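Local coordinates for protein folylpolyglutamate synthase (FolC) (Helicobacter pylori, PDB 6K8C) that probably adds glutamate to dihydropteroate and successively to reduced folates in an ATP-dependent ligase reaction, yielding dihydrofolate and folylpolyglutamates, at residues K75-R88 and F91-L103. Numbering follows the deposited sequence.
Sequences KVLHFTSPHVFEFR and FFLNGSVVGESVL
Phe91 lies between two aromatic partners from 75-88. Its edge, through CE2 and CZ, is directed at the face of Phe87 in an offset edge-to-face pair (centroids 5.5 Å apart, planes at 63°), and Phe91 CE2 comes to 3.5 Å from Phe87 CE2. Toward Phe79 the planes are tilted by 30° and slid apart, so those two rings scarcely overlap and touch through CE1. With CG anti to the carbonyl carbon, the Phe91 ring presents CE2 to Phe87 and CE1 to Phe79. Leu103 CD2 meets the edge of the Phe87 ring and also packs on Arg88 CB.

The extended Arg88 side chain runs past Val97 and Glu100. Val97 CG1 sits over one guanidinium face, toward its rim, and Glu100 CG over the opposite face, while Glu86 OE1 lies in the guanidinium plane and accepts Arg88 NE in a salt bridge on its syn side, 2.9 Å away. Arg88 NH2 lies at 2.5 Å from Val98 O, a bent contact too short to be other than doubtful. The carboxylates of Glu86 and Glu100 are bridged by a water that donates to both OE1 atoms, which probably eases their mutual repulsion.

Strands 76-79 and 91-93 run antiparallel at 166°, forming a hairpin at one side of the mixed sheet in the Mur ligase middle domain. His78 and Phe92 are its hydrogen-bonded pair: His78 N to Phe92 O is 2.8 Å, and Phe92 N to His78 O is 3.0 Å. At the far end, Asn94 N donates to Val76 O, where a type I' turn, Leu93 to Ser96, leads into strand 96-97. On the face carrying His78 and Phe92, Arg63 bonds to His78 ND1 and makes a cation-pi contact with Phe92; on the opposite face, helix 121-132 packs against Leu77 and Phe79.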
ATOM      1  N   LYS A  75      10.837  17.988  -1.159  1.00 30.97           N
ATOM      2  CA  LYS A  75      11.460  16.673  -1.207  1.00 31.67           C
ATOM      3  C   LYS A  75      10.689  15.742  -0.281  1.00 27.15           C
ATOM      4  O   LYS A  75      10.524  16.039   0.907  1.00 30.86           O
ATOM      5  CB  LYS A  75      12.932  16.757  -0.803  1.00 30.93           C
ATOM      6  CG  LYS A  75      13.807  17.450  -1.836  1.00 37.69           C
ATOM      7  CD  LYS A  75      15.287  17.233  -1.542  1.00 52.37           C
ATOM      8  CE  LYS A  75      16.051  18.549  -1.498  1.00 64.17           C
ATOM      9  NZ  LYS A  75      17.029  18.587  -0.372  1.00 57.85           N
ATOM     10  N   VAL A  76      10.204  14.627  -0.824  1.00 30.48           N
ATOM     11  CA  VAL A  76       9.325  13.720  -0.095  1.00 27.76           C
ATOM     12  C   VAL A  76       9.768  12.283  -0.335  1.00 25.96           C
ATOM     13  O   VAL A  76      10.069  11.896  -1.469  1.00 26.66           O
ATOM     14  CB  VAL A  76       7.848  13.891  -0.524  1.00 24.62           C
ATOM     15  CG1 VAL A  76       6.931  13.053   0.366  1.00 26.21           C
ATOM     16  CG2 VAL A  76       7.438  15.355  -0.494  1.00 26.89           C
ATOM     17  N   LEU A  77       9.770  11.481   0.724  1.00 26.19           N
ATOM     18  CA  LEU A  77       9.912  10.038   0.609  1.00 24.16           C
ATOM     19  C   LEU A  77       8.620   9.372   1.054  1.00 23.03           C
ATOM     20  O   LEU A  77       8.115   9.658   2.144  1.00 26.20           O
ATOM     21  CB  LEU A  77      11.077   9.511   1.447  1.00 24.29           C
ATOM     22  CG  LEU A  77      11.372   8.036   1.151  1.00 27.38           C
ATOM     23  CD1 LEU A  77      12.870   7.804   1.173  1.00 26.79           C
ATOM     24  CD2 LEU A  77      10.672   7.090   2.122  1.00 27.49           C
ATOM     25  N   HIS A  78       8.107   8.473   0.219  1.00 24.77           N
ATOM     26  CA  HIS A  78       6.912   7.700   0.524  1.00 26.76           C
ATOM     27  C   HIS A  78       7.326   6.257   0.780  1.00 22.26           C
ATOM     28  O   HIS A  78       7.818   5.577  -0.128  1.00 24.10           O
ATOM     29  CB  HIS A  78       5.897   7.777  -0.614  1.00 22.65           C
ATOM     30  CG  HIS A  78       4.596   7.106  -0.306  1.00 24.20           C
ATOM     31  ND1 HIS A  78       3.727   6.678  -1.287  1.00 23.70           N
ATOM     32  CD2 HIS A  78       4.012   6.799   0.875  1.00 22.50           C
ATOM     33  CE1 HIS A  78       2.659   6.143  -0.723  1.00 21.84           C
ATOM     34  NE2 HIS A  78       2.805   6.204   0.588  1.00 24.10           N
ATOM     35  N   PHE A  79       7.121   5.801   2.008  1.00 23.25           N
ATOM     36  CA  PHE A  79       7.512   4.470   2.454  1.00 22.83           C
ATOM     37  C   PHE A  79       6.268   3.592   2.511  1.00 22.86           C
ATOM     38  O   PHE A  79       5.341   3.891   3.262  1.00 24.41           O
ATOM     39  CB  PHE A  79       8.170   4.568   3.830  1.00 24.69           C
ATOM     40  CG  PHE A  79       8.491   3.244   4.465  1.00 25.25           C
ATOM     41  CD1 PHE A  79       9.375   2.366   3.865  1.00 27.90           C
ATOM     42  CD2 PHE A  79       7.931   2.901   5.687  1.00 30.10           C
ATOM     43  CE1 PHE A  79       9.684   1.161   4.464  1.00 26.59           C
ATOM     44  CE2 PHE A  79       8.236   1.697   6.293  1.00 31.45           C
ATOM     45  CZ  PHE A  79       9.113   0.829   5.682  1.00 26.14           C
ATOM     46  N   THR A  80       6.245   2.515   1.723  1.00 23.48           N
ATOM     47  CA  THR A  80       5.080   1.639   1.639  1.00 26.90           C
ATOM     48  C   THR A  80       5.494   0.192   1.867  1.00 33.52           C
ATOM     49  O   THR A  80       6.677  -0.141   1.903  1.00 26.42           O
ATOM     50  CB  THR A  80       4.380   1.759   0.281  1.00 27.80           C
ATOM     51  OG1 THR A  80       5.285   1.358  -0.757  1.00 27.44           O
ATOM     52  CG2 THR A  80       3.937   3.188   0.039  1.00 25.15           C
ATOM     53  N   SER A  81       4.498  -0.680   2.021  1.00 27.27           N
ATOM     54  CA  SER A  81       4.766  -2.105   2.163  1.00 27.87           C
ATOM     55  C   SER A  81       3.508  -2.870   1.787  1.00 33.38           C
ATOM     56  O   SER A  81       2.404  -2.330   1.915  1.00 30.52           O
ATOM     57  CB  SER A  81       5.201  -2.449   3.596  1.00 31.56           C
ATOM     58  OG  SER A  81       4.117  -2.332   4.495  1.00 39.81           O
ATOM     59  N   PRO A  82       3.637  -4.111   1.275  1.00 33.85           N
ATOM     60  CA  PRO A  82       4.922  -4.725   0.938  1.00 37.07           C
ATOM     61  C   PRO A  82       5.331  -4.298  -0.461  1.00 37.20           C
ATOM     62  O   PRO A  82       5.085  -3.158  -0.829  1.00 40.13           O
ATOM     63  CB  PRO A  82       4.624  -6.222   1.010  1.00 33.71           C
ATOM     64  CG  PRO A  82       3.199  -6.317   0.546  1.00 32.12           C
ATOM     65  CD  PRO A  82       2.511  -5.012   0.960  1.00 39.33           C
ATOM     66  N   HIS A  83       5.929  -5.192  -1.239  1.00 32.15           N
ATOM     67  CA  HIS A  83       6.276  -4.872  -2.613  1.00 24.51           C
ATOM     68  C   HIS A  83       5.708  -5.939  -3.537  1.00 28.85           C
ATOM     69  O   HIS A  83       5.364  -7.044  -3.112  1.00 36.02           O
ATOM     70  CB  HIS A  83       7.795  -4.736  -2.797  1.00 28.96           C
ATOM     71  CG  HIS A  83       8.562  -5.990  -2.515  1.00 28.44           C
ATOM     72  ND1 HIS A  83       9.190  -6.223  -1.310  1.00 30.92           N
ATOM     73  CD2 HIS A  83       8.829  -7.066  -3.292  1.00 34.91           C
ATOM     74  CE1 HIS A  83       9.797  -7.396  -1.351  1.00 31.33           C
ATOM     75  NE2 HIS A  83       9.594  -7.928  -2.545  1.00 34.58           N
ATOM     76  N   VAL A  84       5.589  -5.583  -4.813  1.00 28.66           N
ATOM     77  CA  VAL A  84       5.056  -6.498  -5.815  1.00 36.27           C
ATOM     78  C   VAL A  84       6.193  -7.270  -6.467  1.00 37.28           C
ATOM     79  O   VAL A  84       6.223  -8.505  -6.428  1.00 44.67           O
ATOM     80  CB  VAL A  84       4.240  -5.747  -6.881  1.00 40.31           C
ATOM     81  CG1 VAL A  84       3.716  -6.727  -7.922  1.00 42.37           C
ATOM     82  CG2 VAL A  84       3.101  -4.973  -6.235  1.00 31.98           C
ATOM     83  N   PHE A  85       7.125  -6.546  -7.080  1.00 28.28           N
ATOM     84  CA  PHE A  85       8.212  -7.142  -7.844  1.00 34.29           C
ATOM     85  C   PHE A  85       9.562  -7.012  -7.158  1.00 41.07           C
ATOM     86  O   PHE A  85      10.277  -8.007  -7.031  1.00 38.09           O
ATOM     87  CB  PHE A  85       8.287  -6.512  -9.243  1.00 35.10           C
ATOM     88  CG  PHE A  85       6.972  -6.505  -9.976  1.00 38.35           C
ATOM     89  CD1 PHE A  85       6.446  -7.678 -10.496  1.00 42.53           C
ATOM     90  CD2 PHE A  85       6.266  -5.326 -10.149  1.00 37.62           C
ATOM     91  CE1 PHE A  85       5.237  -7.675 -11.174  1.00 44.87           C
ATOM     92  CE2 PHE A  85       5.055  -5.317 -10.828  1.00 36.03           C
ATOM     93  CZ  PHE A  85       4.542  -6.496 -11.339  1.00 40.27           C
ATOM     94  N   GLU A  86       9.936  -5.810  -6.716  1.00 32.61           N
ATOM     95  CA  GLU A  86      11.248  -5.574  -6.126  1.00 38.57           C
ATOM     96  C   GLU A  86      11.104  -4.879  -4.784  1.00 36.20           C
ATOM     97  O   GLU A  86      10.196  -4.067  -4.582  1.00 26.09           O
ATOM     98  CB  GLU A  86      12.153  -4.704  -7.015  1.00 35.79           C
ATOM     99  CG  GLU A  86      12.263  -5.126  -8.461  1.00 49.13           C
ATOM    100  CD  GLU A  86      12.754  -3.990  -9.336  1.00 53.16           C
ATOM    101  OE1 GLU A  86      13.695  -3.283  -8.917  1.00 53.30           O
ATOM    102  OE2 GLU A  86      12.197  -3.796 -10.435  1.00 68.07           O
ATOM    103  N   PHE A  87      12.044  -5.185  -3.884  1.00 25.64           N
ATOM    104  CA  PHE A  87      12.078  -4.566  -2.559  1.00 28.71           C
ATOM    105  C   PHE A  87      12.128  -3.043  -2.639  1.00 29.28           C
ATOM    106  O   PHE A  87      11.536  -2.352  -1.801  1.00 27.43           O
ATOM    107  CB  PHE A  87      13.291  -5.095  -1.777  1.00 25.60           C
ATOM    108  CG  PHE A  87      13.441  -4.505  -0.395  1.00 26.59           C
ATOM    109  CD1 PHE A  87      12.642  -4.939   0.651  1.00 24.55           C
ATOM    110  CD2 PHE A  87      14.392  -3.530  -0.141  1.00 29.22           C
ATOM    111  CE1 PHE A  87      12.778  -4.408   1.923  1.00 28.72           C
ATOM    112  CE2 PHE A  87      14.537  -2.992   1.134  1.00 29.02           C
ATOM    113  CZ  PHE A  87      13.726  -3.432   2.167  1.00 32.27           C
ATOM    114  N   ARG A  88      12.841  -2.493  -3.626  1.00 25.30           N
ATOM    115  CA  ARG A  88      13.030  -1.045  -3.631  1.00 27.78           C
ATOM    116  C   ARG A  88      11.753  -0.273  -3.952  1.00 25.38           C
ATOM    117  O   ARG A  88      11.750   0.952  -3.804  1.00 27.32           O
ATOM    118  CB  ARG A  88      14.139  -0.644  -4.606  1.00 27.33           C
ATOM    119  CG  ARG A  88      13.804  -0.831  -6.069  1.00 32.99           C
ATOM    120  CD  ARG A  88      15.073  -0.742  -6.904  1.00 46.34           C
ATOM    121  NE  ARG A  88      14.783  -0.687  -8.333  1.00 45.74           N
ATOM    122  CZ  ARG A  88      14.996   0.377  -9.097  1.00 45.04           C
ATOM    123  NH1 ARG A  88      14.700   0.333 -10.388  1.00 55.28           N
ATOM    124  NH2 ARG A  88      15.507   1.484  -8.574  1.00 39.81           N
ATOM    125  N   PHE A  91      10.312   2.394  -1.394  1.00 22.28           N
ATOM    126  CA  PHE A  91      10.887   3.718  -1.166  1.00 26.51           C
ATOM    127  C   PHE A  91      10.706   4.563  -2.424  1.00 28.87           C
ATOM    128  O   PHE A  91      11.470   4.434  -3.385  1.00 27.93           O
ATOM    129  CB  PHE A  91      12.362   3.610  -0.775  1.00 29.00           C
ATOM    130  CG  PHE A  91      12.648   2.509   0.211  1.00 26.83           C
ATOM    131  CD1 PHE A  91      12.543   2.738   1.575  1.00 25.78           C
ATOM    132  CD2 PHE A  91      13.039   1.248  -0.227  1.00 25.94           C
ATOM    133  CE1 PHE A  91      12.824   1.727   2.493  1.00 24.09           C
ATOM    134  CE2 PHE A  91      13.307   0.232   0.680  1.00 26.23           C
ATOM    135  CZ  PHE A  91      13.201   0.474   2.044  1.00 23.96           C
ATOM    136  N   PHE A  92       9.685   5.416  -2.414  1.00 26.96           N
ATOM    137  CA  PHE A  92       9.419   6.365  -3.491  1.00 28.29           C
ATOM    138  C   PHE A  92      10.033   7.692  -3.066  1.00 31.66           C
ATOM    139  O   PHE A  92       9.519   8.355  -2.161  1.00 29.46           O
ATOM    140  CB  PHE A  92       7.915   6.494  -3.732  1.00 25.07           C
ATOM    141  CG  PHE A  92       7.550   7.259  -4.981  1.00 28.72           C
ATOM    142  CD1 PHE A  92       7.575   6.641  -6.219  1.00 32.03           C
ATOM    143  CD2 PHE A  92       7.150   8.584  -4.906  1.00 28.93           C
ATOM    144  CE1 PHE A  92       7.223   7.334  -7.363  1.00 32.33           C
ATOM    145  CE2 PHE A  92       6.796   9.289  -6.051  1.00 27.61           C
ATOM    146  CZ  PHE A  92       6.833   8.662  -7.278  1.00 30.72           C
ATOM    147  N   LEU A  93      11.147   8.062  -3.691  1.00 29.25           N
ATOM    148  CA  LEU A  93      11.982   9.162  -3.220  1.00 31.84           C
ATOM    149  C   LEU A  93      12.073  10.239  -4.293  1.00 27.66           C
ATOM    150  O   LEU A  93      12.566   9.981  -5.396  1.00 31.40           O
ATOM    151  CB  LEU A  93      13.380   8.657  -2.848  1.00 30.89           C
ATOM    152  CG  LEU A  93      14.445   9.719  -2.577  1.00 34.85           C
ATOM    153  CD1 LEU A  93      14.084  10.555  -1.357  1.00 27.68           C
ATOM    154  CD2 LEU A  93      15.812   9.065  -2.394  1.00 34.11           C
ATOM    155  N   ASN A  94      11.605  11.441  -3.959  1.00 33.23           N
ATOM    156  CA  ASN A  94      11.705  12.611  -4.831  1.00 31.05           C
ATOM    157  C   ASN A  94      11.190  12.304  -6.236  1.00 33.35           C
ATOM    158  O   ASN A  94      11.833  12.600  -7.244  1.00 35.58           O
ATOM    159  CB  ASN A  94      13.142  13.140  -4.870  1.00 31.71           C
ATOM    160  CG  ASN A  94      13.647  13.550  -3.497  1.00 38.77           C
ATOM    161  OD1 ASN A  94      12.870  13.960  -2.636  1.00 35.93           O
ATOM    162  ND2 ASN A  94      14.954  13.432  -3.285  1.00 41.00           N
ATOM    163  N   GLY A  95      10.014  11.682  -6.295  1.00 28.89           N
ATOM    164  CA  GLY A  95       9.307  11.499  -7.544  1.00 30.85           C
ATOM    165  C   GLY A  95       9.566  10.204  -8.281  1.00 33.24           C
ATOM    166  O   GLY A  95       8.986  10.001  -9.355  1.00 29.95           O
ATOM    167  N   SER A  96      10.403   9.314  -7.750  1.00 28.60           N
ATOM    168  CA  SER A  96      10.641   8.045  -8.421  1.00 26.97           C
ATOM    169  C   SER A  96      11.069   6.990  -7.406  1.00 30.66           C
ATOM    170  O   SER A  96      11.505   7.301  -6.293  1.00 29.48           O
ATOM    171  CB  SER A  96      11.699   8.190  -9.526  1.00 32.04           C
ATOM    172  OG  SER A  96      12.977   8.404  -8.969  1.00 48.03           O
ATOM    173  N   VAL A  97      10.907   5.725  -7.802  1.00 25.19           N
ATOM    174  CA  VAL A  97      11.407   4.614  -7.002  1.00 27.54           C
ATOM    175  C   VAL A  97      12.901   4.792  -6.782  1.00 34.45           C
ATOM    176  O   VAL A  97      13.634   5.183  -7.698  1.00 33.57           O
ATOM    177  CB  VAL A  97      11.095   3.285  -7.711  1.00 27.14           C
ATOM    178  CG1 VAL A  97      11.892   2.146  -7.113  1.00 33.28           C
ATOM    179  CG2 VAL A  97       9.586   2.998  -7.654  1.00 31.63           C
ATOM    180  N   VAL A  98      13.361   4.515  -5.557  1.00 32.60           N
ATOM    181  CA  VAL A  98      14.757   4.769  -5.216  1.00 32.60           C
ATOM    182  C   VAL A  98      15.679   3.929  -6.093  1.00 34.63           C
ATOM    183  O   VAL A  98      15.372   2.784  -6.452  1.00 30.46           O
ATOM    184  CB  VAL A  98      15.003   4.503  -3.720  1.00 31.88           C
ATOM    185  CG1 VAL A  98      14.909   3.009  -3.402  1.00 28.45           C
ATOM    186  CG2 VAL A  98      16.354   5.069  -3.292  1.00 33.63           C
ATOM    187  N   GLY A  99      16.811   4.517  -6.471  1.00 39.96           N
ATOM    188  CA  GLY A  99      17.788   3.784  -7.247  1.00 37.60           C
ATOM    189  C   GLY A  99      18.498   2.736  -6.410  1.00 34.67           C
ATOM    190  O   GLY A  99      18.695   2.894  -5.203  1.00 30.28           O
ATOM    191  N   GLU A 100      18.888   1.644  -7.074  1.00 36.39           N
ATOM    192  CA  GLU A 100      19.506   0.521  -6.371  1.00 41.74           C
ATOM    193  C   GLU A 100      20.765   0.944  -5.623  1.00 35.03           C
ATOM    194  O   GLU A 100      20.999   0.506  -4.488  1.00 35.50           O
ATOM    195  CB  GLU A 100      19.836  -0.596  -7.359  1.00 44.81           C
ATOM    196  CG  GLU A 100      18.634  -1.284  -7.958  1.00 47.48           C
ATOM    197  CD  GLU A 100      18.973  -2.659  -8.489  1.00 61.00           C
ATOM    198  OE1 GLU A 100      18.045  -3.474  -8.680  1.00 59.58           O
ATOM    199  OE2 GLU A 100      20.172  -2.926  -8.710  1.00 66.90           O
ATOM    200  N   SER A 101      21.597   1.787  -6.237  1.00 35.32           N
ATOM    201  CA  SER A 101      22.856   2.154  -5.598  1.00 35.25           C
ATOM    202  C   SER A 101      22.634   3.079  -4.412  1.00 41.98           C
ATOM    203  O   SER A 101      23.378   3.006  -3.428  1.00 33.69           O
ATOM    204  CB  SER A 101      23.797   2.796  -6.618  1.00 52.15           C
ATOM    205  OG  SER A 101      23.078   3.615  -7.521  1.00 68.13           O
ATOM    206  N   VAL A 102      21.618   3.945  -4.481  1.00 33.57           N
ATOM    207  CA  VAL A 102      21.281   4.794  -3.341  1.00 35.00           C
ATOM    208  C   VAL A 102      20.808   3.946  -2.167  1.00 29.45           C
ATOM    209  O   VAL A 102      21.169   4.198  -1.010  1.00 30.31           O
ATOM    210  CB  VAL A 102      20.218   5.830  -3.753  1.00 45.15           C
ATOM    211  CG1 VAL A 102      19.755   6.629  -2.547  1.00 33.99           C
ATOM    212  CG2 VAL A 102      20.763   6.754  -4.837  1.00 50.02           C
ATOM    213  N   LEU A 103      19.990   2.931  -2.447  1.00 31.12           N
ATOM    214  CA  LEU A 103      19.509   2.046  -1.390  1.00 30.22           C
ATOM    215  C   LEU A 103      20.643   1.204  -0.808  1.00 32.00           C
ATOM    216  O   LEU A 103      20.734   1.033   0.413  1.00 31.53           O
ATOM    217  CB  LEU A 103      18.399   1.152  -1.942  1.00 29.52           C
ATOM    218  CG  LEU A 103      17.739   0.152  -0.991  1.00 30.89           C
ATOM    219  CD1 LEU A 103      17.186   0.847   0.250  1.00 32.34           C
ATOM    220  CD2 LEU A 103      16.643  -0.604  -1.723  1.00 31.55           C
TER
HETATM  221  O   HOH W   1       8.469  12.123  -3.811  1.00 33.33           O
HETATM  222  O   HOH W   2      15.832  -3.839  -7.383  1.00 47.97           O